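Local coordinates for beta-galactosidase (Geobacillus stearothermophilus, PDB 4OIF), which probably hydrolyses terminal non-reducing beta-D-galactose residues of beta-D-galactosides, as a zinc-binding member of glycosyl hydrolase family 42, at residues Y640-N645 with V679-K684; A652-E657 with V669-L674. All blocks are in the same frame, centred on the assembly; numbering follows the deposited sequence. Where two conformers were deposited one is given.

Contact 1: Y640-N645 with V679-K684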
loop_
_atom_site.group_PDB
_atom_site.type_symbol
_atom_site.label_atom_id
_atom_site.label_comp_id
_atom_site.label_asym_id
_atom_site.label_seq_id
_atom_site.Cartn_x
_atom_site.Cartn_y
_atom_site.Cartn_z
ATOM N N TYR A 640 8.723 -33.643 35.419
ATOM C CA TYR A 640 7.508 -33.743 34.619
ATOM C C TYR A 640 7.856 -33.450 33.177
ATOM O O TYR A 640 8.293 -32.360 32.842
ATOM C CB TYR A 640 6.431 -32.773 35.089
ATOM C CG TYR A 640 5.942 -32.999 36.490
ATOM C CD1 TYR A 640 6.315 -32.142 37.522
ATOM C CD2 TYR A 640 5.099 -34.060 36.788
ATOM C CE1 TYR A 640 5.861 -32.341 38.812
ATOM C CE2 TYR A 640 4.637 -34.262 38.073
ATOM C CZ TYR A 640 5.020 -33.402 39.080
ATOM O OH TYR A 640 4.564 -33.597 40.364
ATOM N N VAL A 641 7.643 -34.431 32.322
ATOM C CA VAL A 641 8.110 -34.361 30.964
ATOM C C VAL A 641 6.943 -34.427 29.994
ATOM O O VAL A 641 6.075 -35.273 30.103
ATOM C CB VAL A 641 9.112 -35.493 30.706
ATOM C CG1 VAL A 641 9.691 -35.387 29.303
ATOM C CG2 VAL A 641 10.227 -35.441 31.762
ATOM N N PHE A 642 6.922 -33.503 29.050
ATOM C CA PHE A 642 5.888 -33.437 28.031
ATOM C C PHE A 642 6.464 -33.895 26.701
ATOM O O PHE A 642 7.434 -33.308 26.196
ATOM C CB PHE A 642 5.348 -32.008 27.890
ATOM C CG PHE A 642 4.563 -31.522 29.067
ATOM C CD1 PHE A 642 5.192 -31.218 30.268
ATOM C CD2 PHE A 642 3.195 -31.331 28.966
ATOM C CE1 PHE A 642 4.460 -30.755 31.363
ATOM C CE2 PHE A 642 2.454 -30.865 30.055
ATOM C CZ PHE A 642 3.090 -30.579 31.256
ATOM N N ILE A 643 5.863 -34.934 26.133
ATOM C CA ILE A 643 6.237 -35.420 24.812
ATOM C C ILE A 643 5.129 -35.066 23.819
ATOM O O ILE A 643 4.049 -35.655 23.830
ATOM C CB ILE A 643 6.496 -36.930 24.823
ATOM C CG1 ILE A 643 7.408 -37.301 26.004
ATOM C CG2 ILE A 643 7.095 -37.368 23.500
ATOM C CD1 ILE A 643 7.629 -38.815 26.201
ATOM N N MET A 644 5.412 -34.098 22.954
ATOM C CA MET A 644 4.386 -33.465 22.136
ATOM C C MET A 644 4.596 -33.676 20.633
ATOM O O MET A 644 5.630 -33.315 20.073
ATOM C CB MET A 644 4.332 -31.965 22.468
ATOM C CG MET A 644 4.080 -31.694 23.942
ATOM S SD MET A 644 4.379 -29.985 24.431
ATOM C CE MET A 644 6.152 -29.853 24.251
ATOM N N ASN A 645 3.610 -34.270 19.979
ATOM C CA ASN A 645 3.706 -34.495 18.542
ATOM C C ASN A 645 3.147 -33.315 17.756
ATOM O O ASN A 645 1.950 -33.243 17.510
ATOM C CB ASN A 645 2.978 -35.782 18.156
ATOM C CG ASN A 645 3.112 -36.113 16.680
ATOM O OD1 ASN A 645 3.816 -35.427 15.927
ATOM N ND2 ASN A 645 2.433 -37.176 16.255
ATOM N N VAL A 679 -0.216 -35.828 22.861
ATOM C CA VAL A 679 0.742 -35.462 23.877
ATOM C C VAL A 679 0.796 -36.573 24.901
ATOM O O VAL A 679 -0.197 -37.206 25.219
ATOM C CB VAL A 679 0.385 -34.131 24.581
ATOM C CG1 VAL A 679 1.485 -33.736 25.562
ATOM C CG2 VAL A 679 0.150 -33.021 23.562
ATOM N N ARG A 680 1.983 -36.819 25.406
ATOM C CA ARG A 680 2.162 -37.726 26.499
ATOM C C ARG A 680 2.714 -36.919 27.656
ATOM O O ARG A 680 3.705 -36.222 27.503
ATOM C CB ARG A 680 3.112 -38.842 26.100
ATOM C CG ARG A 680 2.609 -40.192 26.453
ATOM C CD ARG A 680 1.414 -40.625 25.619
ATOM N NE ARG A 680 1.198 -42.045 25.876
ATOM C CZ ARG A 680 0.533 -42.494 26.929
ATOM N NH1 ARG A 680 -0.021 -41.628 27.768
ATOM N NH2 ARG A 680 0.395 -43.792 27.132
ATOM N N VAL A 681 2.058 -36.959 28.805
ATOM C CA VAL A 681 2.597 -36.265 29.968
ATOM C C VAL A 681 3.067 -37.301 30.959
ATOM O O VAL A 681 2.309 -38.162 31.407
ATOM C CB VAL A 681 1.582 -35.332 30.613
ATOM C CG1 VAL A 681 2.221 -34.604 31.775
ATOM C CG2 VAL A 681 1.106 -34.321 29.589
ATOM N N VAL A 682 4.335 -37.204 31.307
ATOM C CA VAL A 682 5.026 -38.302 31.934
ATOM C C VAL A 682 5.765 -37.839 33.185
ATOM O O VAL A 682 6.158 -36.686 33.294
ATOM C CB VAL A 682 5.955 -38.959 30.885
ATOM C CG1 VAL A 682 7.418 -38.919 31.290
ATOM C CG2 VAL A 682 5.484 -40.364 30.606
ATOM N N GLU A 683 5.893 -38.729 34.157
ATOM C CA GLU A 683 6.525 -38.372 35.420
ATOM C C GLU A 683 7.708 -39.285 35.680
ATOM O O GLU A 683 7.636 -40.493 35.452
ATOM C CB GLU A 683 5.519 -38.455 36.568
ATOM C CG GLU A 683 6.105 -38.226 37.944
ATOM C CD GLU A 683 5.123 -38.554 39.054
ATOM O OE1 GLU A 683 5.559 -38.701 40.215
ATOM O OE2 GLU A 683 3.915 -38.674 38.764
ATOM N N LYS A 684 8.810 -38.705 36.134
ATOM C CA LYS A 684 10.007 -39.485 36.410
ATOM C C LYS A 684 10.567 -39.147 37.780
ATOM O O LYS A 684 11.003 -38.022 38.015
ATOM C CB LYS A 684 11.062 -39.251 35.331
ATOM C CG LYS A 684 12.309 -40.071 35.553
ATOM C CD LYS A 684 13.037 -40.334 34.265
ATOM C CE LYS A 684 14.339 -41.056 34.544
ATOM N NZ LYS A 684 15.321 -40.193 35.262
#

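Contact 2: A652-E657 with V669-L674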
loop_
_atom_site.group_PDB
_atom_site.type_symbol
_atom_site.label_atom_id
_atom_site.label_comp_id
_atom_site.label_asym_id
_atom_site.label_seq_id
_atom_site.Cartn_x
_atom_site.Cartn_y
_atom_site.Cartn_z
ATOM N N ALA A 652 6.856 -42.491 16.108
ATOM C CA ALA A 652 7.490 -43.426 17.033
ATOM C C ALA A 652 8.494 -42.705 17.915
ATOM O O ALA A 652 9.352 -41.967 17.445
ATOM C CB ALA A 652 8.170 -44.562 16.282
ATOM N N VAL A 653 8.389 -42.954 19.205
ATOM C CA VAL A 653 9.127 -42.206 20.191
ATOM C C VAL A 653 9.741 -43.274 21.093
ATOM O O VAL A 653 9.182 -44.350 21.204
ATOM C CB VAL A 653 8.167 -41.213 20.919
ATOM C CG1 VAL A 653 8.336 -41.222 22.417
ATOM C CG2 VAL A 653 8.256 -39.808 20.301
ATOM N N VAL A 654 10.910 -43.036 21.680
ATOM C CA VAL A 654 11.518 -44.076 22.513
ATOM C C VAL A 654 12.075 -43.517 23.821
ATOM O O VAL A 654 12.933 -42.630 23.817
ATOM C CB VAL A 654 12.660 -44.829 21.769
ATOM C CG1 VAL A 654 13.205 -45.957 22.631
ATOM C CG2 VAL A 654 12.177 -45.386 20.447
ATOM N N LEU A 655 11.574 -44.050 24.935
ATOM C CA LEU A 655 12.048 -43.712 26.273
ATOM C C LEU A 655 13.076 -44.742 26.720
ATOM O O LEU A 655 12.804 -45.939 26.641
ATOM C CB LEU A 655 10.880 -43.686 27.252
ATOM C CG LEU A 655 9.883 -42.531 27.219
ATOM C CD1 LEU A 655 8.513 -43.021 27.619
ATOM C CD2 LEU A 655 10.339 -41.461 28.179
ATOM N N GLU A 656 14.245 -44.304 27.187
ATOM C CA GLU A 656 15.287 -45.236 27.635
ATOM C C GLU A 656 15.118 -45.607 29.103
ATOM O O GLU A 656 15.317 -46.754 29.489
ATOM C CB GLU A 656 16.681 -44.648 27.410
ATOM C CG GLU A 656 17.123 -44.648 25.955
ATOM C CD GLU A 656 18.443 -43.933 25.739
ATOM O OE1 GLU A 656 18.998 -43.368 26.709
ATOM O OE2 GLU A 656 18.921 -43.936 24.590
ATOM N N GLU A 657 14.762 -44.624 29.921
ATOM C CA GLU A 657 14.475 -44.856 31.334
ATOM C C GLU A 657 12.970 -45.018 31.487
ATOM O O GLU A 657 12.221 -44.623 30.598
ATOM C CB GLU A 657 15.000 -43.704 32.197
ATOM C CG GLU A 657 16.525 -43.657 32.288
ATOM C CD GLU A 657 17.030 -42.529 33.169
ATOM O OE1 GLU A 657 16.914 -41.350 32.755
ATOM O OE2 GLU A 657 17.539 -42.820 34.277
ATOM N N VAL A 669 7.965 -47.576 29.142
ATOM C CA VAL A 669 9.374 -47.551 28.797
ATOM C C VAL A 669 9.506 -48.134 27.402
ATOM O O VAL A 669 8.633 -48.881 26.954
ATOM C CB VAL A 669 10.228 -48.346 29.794
ATOM C CG1 VAL A 669 10.062 -49.840 29.560
ATOM C CG2 VAL A 669 11.689 -47.950 29.674
ATOM N N GLY A 670 10.581 -47.784 26.704
ATOM C CA GLY A 670 10.784 -48.266 25.350
ATOM C C GLY A 670 9.968 -47.470 24.346
ATOM O O GLY A 670 9.742 -46.275 24.527
ATOM N N GLU A 671 9.521 -48.124 23.285
ATOM C CA GLU A 671 8.872 -47.399 22.210
ATOM C C GLU A 671 7.409 -47.102 22.521
ATOM O O GLU A 671 6.719 -47.888 23.160
ATOM C CB GLU A 671 8.984 -48.162 20.891
ATOM C CG GLU A 671 8.876 -47.248 19.676
ATOM C CD GLU A 671 8.752 -48.008 18.370
ATOM O OE1 GLU A 671 9.759 -48.097 17.633
ATOM O OE2 GLU A 671 7.642 -48.506 18.075
ATOM N N ILE A 672 6.967 -45.938 22.063
ATOM C CA ILE A 672 5.603 -45.460 22.202
ATOM C C ILE A 672 5.186 -44.860 20.873
ATOM O O ILE A 672 5.944 -44.092 20.289
ATOM C CB ILE A 672 5.484 -44.392 23.297
ATOM C CG1 ILE A 672 5.817 -44.988 24.665
ATOM C CG2 ILE A 672 4.102 -43.750 23.274
ATOM C CD1 ILE A 672 4.948 -46.159 25.045
ATOM N N MET A 673 4.001 -45.209 20.379
ATOM C CA MET A 673 3.470 -44.541 19.193
ATOM C C MET A 673 2.612 -43.349 19.590
ATOM O O MET A 673 1.822 -43.421 20.526
ATOM C CB MET A 673 2.650 -45.499 18.329
ATOM C CG MET A 673 3.463 -46.551 17.577
ATOM S SD MET A 673 4.796 -45.906 16.531
ATOM C CE MET A 673 3.920 -44.714 15.524
ATOM N N LEU A 674 2.786 -42.243 18.880
ATOM C CA LEU A 674 1.975 -41.052 19.090
ATOM C C LEU A 674 1.113 -40.829 17.862
ATOM O O LEU A 674 1.626 -40.755 16.742
ATOM C CB LEU A 674 2.860 -39.829 19.355
ATOM C CG LEU A 674 3.826 -39.905 20.553
ATOM C CD1 LEU A 674 4.776 -38.714 20.585
ATOM C CD2 LEU A 674 3.055 -39.966 21.843
#

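Contact 1: Y640-N645 with V679-K684
The carbonyl oxygen of I643 takes the backbone N-H of R680 (N to O 2.8 Å) and, more weakly, the CA-H of V679, whose CA lies 3.3 Å from the same oxygen. Both belong to the antiparallel pairing of strands 638-645 and 679-685 in the five-stranded sheet of the C-terminal domain. Within 640-645 and 679-684 the hydrogen-bonded pairs are I643 with R680 and V641 with V682, and the bonds from I643 N to R680 O and from V641 N to V682 O are almost straight (177° and 176°).

Around F642, M644, V679 and V681 the contact is apolar. V681 stands beside F642 and points the same way; its CG2 meets CD2 of the F642 ring at 3.7 Å, while CG1, anti to the backbone N (chi1 -178°), sits over one ring face in a CH-pi contact, 4.2 Å from the centroid. Helix 341-351 covers this face, I350 and A351 touching F642 and L344 touching M644 and V679. An alanine in place of F642 is likely to leave V681 CG1 without its ring face and open a gap beneath that helix.

On the other face, R680 turns its guanidinium away to a salt bridge with D661, but its CB remains against I643 CB, and V682 CG1 packs 3.9 Å from V641 CB.

Contact 2: A652-E657 with V669-L674
E671 and V654 lie next to each other across the strands with their side chains running obliquely, the aliphatic CG of the glutamate 3.9 Å from V654 CG2. With CG anti to the backbone N (chi1 -156°), the extended E671 chain carries its CD past the strand partner to 4.1 Å from the methyl of A652. From the other end M673 bends back at chi2 and chi3 and lays its SD 3.6 Å from A652 CB, so the alanine methyl is met by both E671 and M673. These side chains share one face of an antiparallel pairing, strand 651-655 with edge strand 671-674, within a three-stranded sheet completed by 622-623.

On the face of V653 and L655, the end of the L674 side chain reaches in and slants across V653, CD1 to V653 CG2 3.7 Å, and V622 backs V653 and L655. I672 N bonds V653 O (2.9 Å). L655 and G670 exchange the last pair of backbone bonds at a corner of the chain, where G670 takes a positive phi (80°) that glycine adopts readily. Just before this corner V669 places CG2, anti to its backbone N, 3.5 Å from the carbonyl oxygen of E657.

After strands 622-623 and 628-634, the chain runs along 638-645, the first half of contact 1, and continues into strand 651-655, the first half of contact 2. The corner at 656-657 carries it from the three-stranded sheet into strands 658-661 and 667-669 of the five-stranded sheet, and the corner at 670 brings it back to 671-674, where contact 2 closes the shorter loop within the three-stranded sheet. Strand 679-685 then closes the longer loop at contact 1, in the five-stranded sheet, so contact 2 lies wholly within it and the two do not cross. L674 CD1 against I643 CG2 and the K684-E657 salt bridge join the two contacts, whose centres are about 11 Å apart.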